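Long-range contact in SCARECROW-LIKE protein 7 (Oryza sativa Japonica Group, PDB 5HYZ), which probably acts as a GRAS-family transcription factor in plant development and resistance to environmental abiotic stress, and binds DNA in vitro: residues E243-R248 with F255-S260. Numbering follows the deposited sequence.
Sequences EVSLNR and FANALS
Asn-257 reaches from the helix 251-272 to the backbone of Ser-245, a compact example of how a helix can be tied to the loop that leads into it. The loop follows strand 236-242 of the Rossmann-like sheet of the GRAS domain, within the predicted PFYRE region, and the helix it enters packs against helices 3-16 and 39-57 of the helical bundle. The side-chain amide supplies the polar link: ND2 of Asn-257 lies 3.0 Å from O of Ser-245, and its N-H points almost straight at the acceptor, at 165°. The carbonyl is approached in its own plane, on a lone pair; the oxygen also lies only 11° out of the amide plane, a geometry well suited to fixing the rotation of the flat group. With CG of Asn-257 beside its backbone N and opposite the carbonyl carbon (chi1 -69°), the amide extends from the helix to the loop. CB of Ser-245 completes this meeting, 3.8 Å from the same ND2.

Two aliphatic branches meet the helix beside the amide. The CG2 branch of Val-244, which lies anti to the backbone N of its own residue, comes to 3.6 Å from O of Asn-257, while the valine side chain also meets Met-308 and Arg-366. Leu-246 uses a single methyl, CD2, which sits over the junction of two helix residues, 4.0 Å from CB of Asn-257 and 3.8 Å from the backbone N of Ala-258. On the helix, Ala-258 also touches Phe-47 of helix 39-57, and its CB packs against CD2 of Leu-246 at 3.8 Å.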
loop_
_atom_site.group_PDB
_atom_site.type_symbol
_atom_site.label_atom_id
_atom_site.label_comp_id
_atom_site.label_asym_id
_atom_site.label_seq_id
_atom_site.Cartn_x
_atom_site.Cartn_y
_atom_site.Cartn_z
ATOM N N GLU A 243 9.305 3.742 19.909
ATOM C CA GLU A 243 10.279 3.004 20.697
ATOM C C GLU A 243 11.393 3.940 21.094
ATOM O O GLU A 243 12.460 3.920 20.460
ATOM C CB GLU A 243 10.808 1.809 19.863
ATOM C CG GLU A 243 11.759 0.879 20.588
ATOM C CD GLU A 243 11.139 0.280 21.812
ATOM O OE1 GLU A 243 9.986 -0.226 21.735
ATOM O OE2 GLU A 243 11.796 0.303 22.868
ATOM N N VAL A 244 11.152 4.774 22.114
ATOM C CA VAL A 244 12.225 5.741 22.488
ATOM C C VAL A 244 11.967 6.122 23.934
ATOM O O VAL A 244 10.815 6.282 24.309
ATOM C CB VAL A 244 12.270 6.979 21.533
ATOM C CG1 VAL A 244 10.956 7.755 21.583
ATOM C CG2 VAL A 244 13.496 7.876 21.908
ATOM N N SER A 245 13.035 6.167 24.754
ATOM C CA SER A 245 12.870 6.382 26.178
ATOM C C SER A 245 12.963 7.893 26.496
ATOM O O SER A 245 14.062 8.441 26.647
ATOM C CB SER A 245 13.961 5.592 26.964
ATOM O OG SER A 245 13.716 5.751 28.366
ATOM N N LEU A 246 11.817 8.552 26.554
ATOM C CA LEU A 246 11.769 9.993 26.761
ATOM C C LEU A 246 10.846 10.299 27.914
ATOM O O LEU A 246 9.998 11.179 27.821
ATOM C CB LEU A 246 11.283 10.711 25.505
ATOM C CG LEU A 246 12.103 10.440 24.261
ATOM C CD1 LEU A 246 11.559 11.189 23.047
ATOM C CD2 LEU A 246 13.585 10.861 24.457
ATOM N N ASN A 247 10.946 9.543 29.000
ATOM C CA ASN A 247 9.998 9.764 30.084
ATOM C C ASN A 247 10.746 10.253 31.321
ATOM O O ASN A 247 10.933 11.456 31.488
ATOM C CB ASN A 247 9.193 8.511 30.417
ATOM C CG ASN A 247 8.026 8.825 31.353
ATOM O OD1 ASN A 247 7.630 9.996 31.496
ATOM N ND2 ASN A 247 7.459 7.799 31.976
ATOM N N ARG A 248 11.226 9.329 32.140
ATOM C CA ARG A 248 11.881 9.733 33.398
ATOM C C ARG A 248 13.368 9.947 33.277
ATOM O O ARG A 248 13.988 10.406 34.230
ATOM C CB ARG A 248 11.604 8.700 34.499
ATOM C CG ARG A 248 10.179 8.791 34.938
ATOM C CD ARG A 248 9.803 7.811 36.004
ATOM N NE ARG A 248 8.350 7.646 36.037
ATOM C CZ ARG A 248 7.478 8.613 36.327
ATOM N NH1 ARG A 248 7.888 9.857 36.611
ATOM N NH2 ARG A 248 6.177 8.333 36.339
ATOM N N PHE A 255 18.046 13.762 25.585
ATOM C CA PHE A 255 18.563 14.375 24.350
ATOM C C PHE A 255 19.255 13.380 23.460
ATOM O O PHE A 255 19.005 13.338 22.244
ATOM C CB PHE A 255 19.483 15.570 24.743
ATOM C CG PHE A 255 19.921 16.421 23.577
ATOM C CD1 PHE A 255 20.901 15.948 22.696
ATOM C CD2 PHE A 255 19.401 17.697 23.408
ATOM C CE1 PHE A 255 21.331 16.725 21.647
ATOM C CE2 PHE A 255 19.827 18.504 22.352
ATOM C CZ PHE A 255 20.804 18.007 21.472
ATOM N N ALA A 256 20.133 12.543 24.025
ATOM C CA ALA A 256 20.767 11.524 23.211
ATOM C C ALA A 256 19.783 10.476 22.591
ATOM O O ALA A 256 19.907 10.100 21.428
ATOM C CB ALA A 256 21.840 10.787 24.041
ATOM N N ASN A 257 18.825 10.035 23.409
ATOM C CA ASN A 257 17.831 9.046 22.972
ATOM C C ASN A 257 16.998 9.623 21.808
ATOM O O ASN A 257 16.755 8.991 20.782
ATOM C CB ASN A 257 16.919 8.704 24.163
ATOM C CG ASN A 257 17.638 7.911 25.263
ATOM O OD1 ASN A 257 18.757 7.473 25.061
ATOM N ND2 ASN A 257 17.009 7.767 26.439
ATOM N N ALA A 258 16.524 10.844 22.027
ATOM C CA ALA A 258 15.703 11.536 21.037
ATOM C C ALA A 258 16.488 11.761 19.759
ATOM O O ALA A 258 15.971 11.548 18.670
ATOM C CB ALA A 258 15.144 12.897 21.623
ATOM N N LEU A 259 17.742 12.185 19.880
ATOM C CA LEU A 259 18.533 12.464 18.674
ATOM C C LEU A 259 18.723 11.217 17.829
ATOM O O LEU A 259 18.580 11.240 16.621
ATOM C CB LEU A 259 19.897 13.065 19.033
ATOM C CG LEU A 259 20.644 13.627 17.823
ATOM C CD1 LEU A 259 19.936 14.885 17.287
ATOM C CD2 LEU A 259 22.067 13.927 18.248
ATOM N N SER A 260 18.998 10.093 18.483
ATOM C CA SER A 260 19.170 8.849 17.730
ATOM C C SER A 260 17.858 8.361 17.053
ATOM O O SER A 260 17.808 7.979 15.860
ATOM C CB SER A 260 19.703 7.770 18.678
ATOM O OG SER A 260 19.558 6.521 18.040
#